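Local structure of threonine phosphate decarboxylase-like enzyme (6OUX) at residues A55-V59 against D245-A249; A345-Y350 against A384-I388. The protein catalyses the PLP-dependent decarboxylation of L-serine O-phosphate to ethanolamine O-phosphate, a precursor for norcobamide biosynthesis. One frame throughout, in Å; residues are numbered along the deposited sequence.

Contact 1 (A55-V59 against D245-A249); sequences ASELV and DFGIA
The loop 245-249 runs its backbone against one side of helix 53-68, with CA of A55 5.6 Å from CA of F246 and CA of S56 only 4.6 Å from CA of G247. Both belong to the fold type I architecture of the PLP-dependent aminotransferase family. The loop follows strand 236-241 of the large mixed sheet. In this family the lysine that binds PLP as a Schiff base usually sits just before such a loop, and that is probably so here. The close approach is made at G247, which has no side chain to hold the helix off. Its positive phi of 62° turns the chain there. The residue is poorly ordered, so its details are less certain. A CA-H...O contact joins CA of S56 to O of G247 at 3.3 Å. One residue earlier, the A55 methyl sits on the carbonyl of D245, with CB 3.3 Å from O. One turn further along the helix, V59 straddles the loop. Its CG1 lies anti to the backbone N (chi1 -179°), 3.6 Å from CG1 of I248, and the two side chains cross at about a right angle. CG2 of V59 covers O of F246 at 3.4 Å. The contact buries O of F246 and O of G247 with no hydrogen-bond partner in the model; G247 O has just the CA-H...O contact. The F246 ring leads away from helix 53-68. It stacks with F286 and meets Y295, so helices 277-286 and 289-314 wall off that side. The D245 side chain leaves its backbone away from the helix; OD2 forms a salt bridge with K240. OD1 takes the N-H of F246 at 2.7 Å, met on the anti side and 33° out of the carboxylate plane.

Contact 2 (A345-Y350 against A384-I388); sequences ALLVEY and ALKSI
I388 is the main bump of this contact, and residues 345-350 supply its hollow. Its CD1 fits between the A345 methyl (CB at 3.6 Å), the backbone N of L346, CD2 of L346 and the Y350 ring at CE1. CG1 of I388 stands anti to the carbonyl carbon (chi1 -66°) and carries CD1 into that hollow. The side chains of L346 and I388 cross at about a right angle, while those of Y350 and I388 run past each other in opposite directions. A384 is the second, smaller bump. Its CB lies over the centre of one face of the Y350 ring, 3.6 Å from the ring centroid and 10° off the normal, a CH-pi contact. The same methyl also meets CD2 of L346 at 3.7 Å, so it sits in the corner formed by the ring and the leucine. The two helix segments cross at 105°, with axes 10.6 Å apart. They belong to the small domain of the aminotransferase fold, where L346 and A384 both also touch I352 of strand 352-356. Deeper in, CD1 of L346 reaches CD2 of L385 at 4.1 Å. On the more exposed side, E349 OE2 forms a salt bridge with R9. S387 OG, at the ring edge and near its plane, hydrogen-bonds Y350 OH at 2.8 Å.

Overall arrangement
Contact 1 and contact 2 lie in different parts of the chain, with centres 27 Å apart and nearest atoms about 17 Å apart, so they do not touch. Contact 1 ties an early helix to a loop next to the large seven-stranded sheet. Contact 2 joins two late helices beside the smaller sheet. Along the chain both segments of contact 1 precede those of contact 2. Contact 2 is the nearer to the substrate-binding arginines. The side chain of L346 is about 10 Å from that of R355 and about 11 Å from that of R369, both O-phospho-L-serine-binding residues. Contact 1 lies away from these sites but is the more buried of the two.

Contact 1 (A55-V59 against D245-A249)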
ATOM      1  N   ALA A  55       1.445  -9.860  20.763  1.00 12.42           N
ATOM      2  CA  ALA A  55       2.318  -9.943  19.607  1.00 12.08           C
ATOM      3  C   ALA A  55       2.824  -8.571  19.187  1.00 12.32           C
ATOM      4  O   ALA A  55       3.892  -8.461  18.639  1.00 11.23           O
ATOM      5  CB  ALA A  55       1.593 -10.566  18.441  1.00 13.09           C
ATOM      6  N   SER A  56       1.966  -7.576  19.304  1.00 13.20           N
ATOM      7  CA  SER A  56       2.322  -6.245  18.907  1.00 16.00           C
ATOM      8  C   SER A  56       3.572  -5.757  19.730  1.00 14.95           C
ATOM      9  O   SER A  56       4.541  -5.306  19.154  1.00 13.98           O
ATOM     10  CB  SER A  56       1.070  -5.389  19.121  1.00 17.30           C
ATOM     11  OG  SER A  56       1.436  -4.079  18.910  1.00 21.02           O
ATOM     12  N   GLU A  57       3.558  -5.967  21.047  1.00 15.55           N
ATOM     13  CA  GLU A  57       4.669  -5.624  21.965  1.00 18.07           C
ATOM     14  C   GLU A  57       5.900  -6.402  21.568  1.00 15.73           C
ATOM     15  O   GLU A  57       6.960  -5.819  21.493  1.00 15.07           O
ATOM     16  CB  GLU A  57       4.359  -5.908  23.466  1.00 22.34           C
ATOM     17  CG  GLU A  57       3.151  -5.167  24.018  1.00 29.24           C
ATOM     18  CD  GLU A  57       3.069  -5.031  25.535  1.00 39.90           C
ATOM     19  OE1 GLU A  57       3.869  -5.659  26.280  1.00 50.85           O
ATOM     20  OE2 GLU A  57       2.159  -4.293  25.993  1.00 53.56           O
ATOM     21  N   LEU A  58       5.749  -7.691  21.223  1.00 13.78           N
ATOM     22  CA  LEU A  58       6.863  -8.502  20.724  1.00 13.20           C
ATOM     23  C   LEU A  58       7.516  -7.928  19.483  1.00 12.70           C
ATOM     24  O   LEU A  58       8.724  -7.759  19.439  1.00 10.84           O
ATOM     25  CB  LEU A  58       6.446  -9.934  20.450  1.00 14.42           C
ATOM     26  CG  LEU A  58       7.531 -10.948  20.017  1.00 16.19           C
ATOM     27  CD1 LEU A  58       8.428 -11.187  21.203  1.00 17.04           C
ATOM     28  CD2 LEU A  58       6.867 -12.254  19.563  1.00 17.53           C
ATOM     29  N   VAL A  59       6.698  -7.632  18.468  1.00 13.26           N
ATOM     30  CA  VAL A  59       7.198  -7.027  17.235  1.00 12.88           C
ATOM     31  C   VAL A  59       7.852  -5.682  17.478  1.00 12.98           C
ATOM     32  O   VAL A  59       8.909  -5.434  16.926  1.00 14.47           O
ATOM     33  CB  VAL A  59       6.093  -6.924  16.170  1.00 13.39           C
ATOM     34  CG1 VAL A  59       6.646  -6.315  14.872  1.00 13.02           C
ATOM     35  CG2 VAL A  59       5.593  -8.313  15.814  1.00 12.52           C
ATOM     36  N   ASP A 245      -3.019 -10.350  13.588  1.00 41.99           N
ATOM     37  CA  ASP A 245      -2.494 -11.368  14.510  1.00 35.93           C
ATOM     38  C   ASP A 245      -1.041 -11.057  14.881  1.00 39.88           C
ATOM     39  O   ASP A 245      -0.736 -10.843  16.058  1.00 33.90           O
ATOM     40  CB  ASP A 245      -2.746 -12.809  13.995  1.00 37.24           C
ATOM     41  CG  ASP A 245      -2.185 -13.089  12.590  1.00 35.30           C
ATOM     42  OD1 ASP A 245      -1.519 -12.241  11.966  1.00 35.67           O
ATOM     43  OD2 ASP A 245      -2.426 -14.196  12.092  1.00 34.13           O
ATOM     44  N   PHE A 246      -0.141 -10.988  13.896  1.00 45.70           N
ATOM     45  CA  PHE A 246       1.248 -10.536  14.174  1.00 52.49           C
ATOM     46  C   PHE A 246       1.248  -9.052  14.587  1.00 57.16           C
ATOM     47  O   PHE A 246       2.281  -8.542  14.997  1.00 50.40           O
ATOM     48  CB  PHE A 246       2.201 -10.775  13.001  1.00 51.70           C
ATOM     49  CG  PHE A 246       2.362 -12.233  12.619  1.00 54.67           C
ATOM     50  CD1 PHE A 246       3.254 -13.063  13.308  1.00 54.31           C
ATOM     51  CD2 PHE A 246       1.634 -12.787  11.558  1.00 50.03           C
ATOM     52  CE1 PHE A 246       3.403 -14.402  12.948  1.00 50.94           C
ATOM     53  CE2 PHE A 246       1.794 -14.114  11.196  1.00 49.49           C
ATOM     54  CZ  PHE A 246       2.676 -14.926  11.890  1.00 50.13           C
ATOM     55  N   GLY A 247       0.081  -8.393  14.443  1.00 59.78           N
ATOM     56  CA  GLY A 247      -0.309  -7.236  15.253  1.00 55.58           C
ATOM     57  C   GLY A 247       0.642  -6.113  15.047  1.00 56.01           C
ATOM     58  O   GLY A 247       1.704  -6.116  15.651  1.00 68.64           O
ATOM     59  N   ILE A 248       0.257  -5.138  14.235  1.00 54.07           N
ATOM     60  CA  ILE A 248       1.184  -4.116  13.750  1.00 48.91           C
ATOM     61  C   ILE A 248       0.385  -3.158  12.899  1.00 46.90           C
ATOM     62  O   ILE A 248       0.391  -3.252  11.676  1.00 38.67           O
ATOM     63  CB  ILE A 248       2.344  -4.729  12.924  1.00 40.11           C
ATOM     64  CG1 ILE A 248       3.303  -5.479  13.832  1.00 39.78           C
ATOM     65  CG2 ILE A 248       3.163  -3.645  12.243  1.00 39.88           C
ATOM     66  CD1 ILE A 248       4.228  -6.394  13.061  1.00 41.94           C
ATOM     67  N   ALA A 249      -0.272  -2.232  13.589  1.00 51.53           N
ATOM     68  CA  ALA A 249      -1.301  -1.358  13.025  1.00 55.36           C
ATOM     69  C   ALA A 249      -0.888  -0.624  11.759  1.00 51.48           C
ATOM     70  O   ALA A 249      -1.510  -0.804  10.711  1.00 50.82           O
ATOM     71  CB  ALA A 249      -1.753  -0.344  14.086  1.00 61.71           C
TER

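Contact 2 (A345-Y350 against A384-I388)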
ATOM      1  N   ALA A 345     -21.435   5.950  27.292  1.00 18.57           N
ATOM      2  CA  ALA A 345     -21.039   5.854  28.681  1.00 19.43           C
ATOM      3  C   ALA A 345     -19.635   5.292  28.833  1.00 20.45           C
ATOM      4  O   ALA A 345     -18.864   5.775  29.692  1.00 20.30           O
ATOM      5  CB  ALA A 345     -22.033   5.018  29.482  1.00 19.77           C
ATOM      6  N   LEU A 346     -19.284   4.292  28.009  1.00 20.83           N
ATOM      7  CA  LEU A 346     -17.933   3.757  28.010  1.00 18.55           C
ATOM      8  C   LEU A 346     -16.922   4.838  27.683  1.00 19.52           C
ATOM      9  O   LEU A 346     -15.849   4.895  28.309  1.00 17.62           O
ATOM     10  CB  LEU A 346     -17.793   2.591  27.013  1.00 21.17           C
ATOM     11  CG  LEU A 346     -18.462   1.284  27.469  1.00 19.85           C
ATOM     12  CD1 LEU A 346     -18.719   0.345  26.310  1.00 19.81           C
ATOM     13  CD2 LEU A 346     -17.621   0.612  28.543  1.00 20.17           C
ATOM     14  N   LEU A 347     -17.201   5.655  26.679  1.00 18.83           N
ATOM     15  CA  LEU A 347     -16.244   6.724  26.297  1.00 20.88           C
ATOM     16  C   LEU A 347     -16.125   7.768  27.454  1.00 21.39           C
ATOM     17  O   LEU A 347     -15.027   8.041  27.996  1.00 20.14           O
ATOM     18  CB  LEU A 347     -16.683   7.416  24.997  1.00 19.10           C
ATOM     19  CG  LEU A 347     -16.335   6.595  23.754  1.00 19.88           C
ATOM     20  CD1 LEU A 347     -16.987   7.184  22.504  1.00 18.95           C
ATOM     21  CD2 LEU A 347     -14.824   6.488  23.604  1.00 19.22           C
ATOM     22  N   VAL A 348     -17.272   8.294  27.852  1.00 21.18           N
ATOM     23  CA  VAL A 348     -17.286   9.485  28.713  1.00 23.60           C
ATOM     24  C   VAL A 348     -16.792   9.102  30.108  1.00 23.78           C
ATOM     25  O   VAL A 348     -16.013   9.798  30.722  1.00 25.75           O
ATOM     26  CB  VAL A 348     -18.714  10.124  28.717  1.00 25.25           C
ATOM     27  CG1 VAL A 348     -18.917  11.150  29.831  1.00 27.00           C
ATOM     28  CG2 VAL A 348     -18.998  10.796  27.394  1.00 24.20           C
ATOM     29  N   GLU A 349     -17.262   7.991  30.624  1.00 23.66           N
ATOM     30  CA  GLU A 349     -17.069   7.667  32.014  1.00 25.96           C
ATOM     31  C   GLU A 349     -15.795   6.849  32.204  1.00 27.62           C
ATOM     32  O   GLU A 349     -15.171   6.917  33.259  1.00 23.59           O
ATOM     33  CB  GLU A 349     -18.346   6.984  32.548  1.00 27.40           C
ATOM     34  CG  GLU A 349     -19.505   7.958  32.577  1.00 30.78           C
ATOM     35  CD  GLU A 349     -20.911   7.342  32.661  1.00 32.25           C
ATOM     36  OE1 GLU A 349     -21.082   6.191  33.136  1.00 35.48           O
ATOM     37  OE2 GLU A 349     -21.857   8.054  32.236  1.00 30.56           O
ATOM     38  N   TYR A 350     -15.354   6.126  31.166  1.00 27.88           N
ATOM     39  CA  TYR A 350     -14.202   5.215  31.316  1.00 23.95           C
ATOM     40  C   TYR A 350     -13.106   5.311  30.292  1.00 23.86           C
ATOM     41  O   TYR A 350     -12.072   4.635  30.412  1.00 21.60           O
ATOM     42  CB  TYR A 350     -14.695   3.785  31.373  1.00 24.67           C
ATOM     43  CG  TYR A 350     -15.704   3.544  32.430  1.00 23.72           C
ATOM     44  CD1 TYR A 350     -17.049   3.737  32.165  1.00 26.41           C
ATOM     45  CD2 TYR A 350     -15.340   3.108  33.708  1.00 25.30           C
ATOM     46  CE1 TYR A 350     -18.013   3.509  33.131  1.00 25.86           C
ATOM     47  CE2 TYR A 350     -16.322   2.848  34.673  1.00 24.59           C
ATOM     48  CZ  TYR A 350     -17.643   3.078  34.373  1.00 25.70           C
ATOM     49  OH  TYR A 350     -18.661   2.871  35.258  1.00 27.91           O
ATOM     50  N   ALA A 384     -16.410  -1.698  33.753  1.00 19.92           N
ATOM     51  CA  ALA A 384     -17.198  -0.647  33.123  1.00 19.63           C
ATOM     52  C   ALA A 384     -18.548  -1.097  32.628  1.00 20.15           C
ATOM     53  O   ALA A 384     -19.577  -0.475  32.994  1.00 21.36           O
ATOM     54  CB  ALA A 384     -16.430   0.006  32.015  1.00 18.83           C
ATOM     55  N   LEU A 385     -18.586  -2.181  31.867  1.00 18.23           N
ATOM     56  CA  LEU A 385     -19.874  -2.768  31.430  1.00 19.35           C
ATOM     57  C   LEU A 385     -20.818  -3.152  32.558  1.00 22.08           C
ATOM     58  O   LEU A 385     -22.062  -2.967  32.439  1.00 21.16           O
ATOM     59  CB  LEU A 385     -19.692  -4.003  30.513  1.00 17.38           C
ATOM     60  CG  LEU A 385     -19.190  -3.669  29.118  1.00 18.47           C
ATOM     61  CD1 LEU A 385     -18.748  -4.959  28.428  1.00 19.55           C
ATOM     62  CD2 LEU A 385     -20.170  -2.898  28.269  1.00 18.44           C
ATOM     63  N   LYS A 386     -20.274  -3.717  33.622  1.00 23.37           N
ATOM     64  CA  LYS A 386     -21.150  -4.224  34.696  1.00 27.29           C
ATOM     65  C   LYS A 386     -21.888  -3.038  35.378  1.00 24.12           C
ATOM     66  O   LYS A 386     -23.064  -3.092  35.656  1.00 23.68           O
ATOM     67  CB  LYS A 386     -20.375  -5.035  35.749  1.00 30.38           C
ATOM     68  CG  LYS A 386     -20.364  -6.514  35.482  1.00 32.38           C
ATOM     69  CD  LYS A 386     -19.901  -7.270  36.710  1.00 36.56           C
ATOM     70  CE  LYS A 386     -19.586  -8.737  36.419  1.00 35.84           C
ATOM     71  NZ  LYS A 386     -18.234  -8.986  36.994  1.00 34.98           N
ATOM     72  N   SER A 387     -21.143  -1.981  35.594  1.00 22.65           N
ATOM     73  CA  SER A 387     -21.615  -0.776  36.183  1.00 23.68           C
ATOM     74  C   SER A 387     -22.629  -0.036  35.295  1.00 27.39           C
ATOM     75  O   SER A 387     -23.686   0.340  35.774  1.00 23.73           O
ATOM     76  CB  SER A 387     -20.428   0.133  36.488  1.00 26.95           C
ATOM     77  OG  SER A 387     -20.826   1.494  36.450  1.00 32.16           O
ATOM     78  N   ILE A 388     -22.286   0.162  34.021  1.00 24.60           N
ATOM     79  CA  ILE A 388     -23.180   0.761  33.038  1.00 25.03           C
ATOM     80  C   ILE A 388     -24.457  -0.027  32.841  1.00 26.52           C
ATOM     81  O   ILE A 388     -25.507   0.577  32.640  1.00 27.28           O
ATOM     82  CB  ILE A 388     -22.496   0.943  31.654  1.00 23.75           C
ATOM     83  CG1 ILE A 388     -21.368   1.972  31.754  1.00 23.37           C
ATOM     84  CG2 ILE A 388     -23.511   1.373  30.630  1.00 23.69           C
ATOM     85  CD1 ILE A 388     -20.401   1.998  30.587  1.00 24.24           C
TER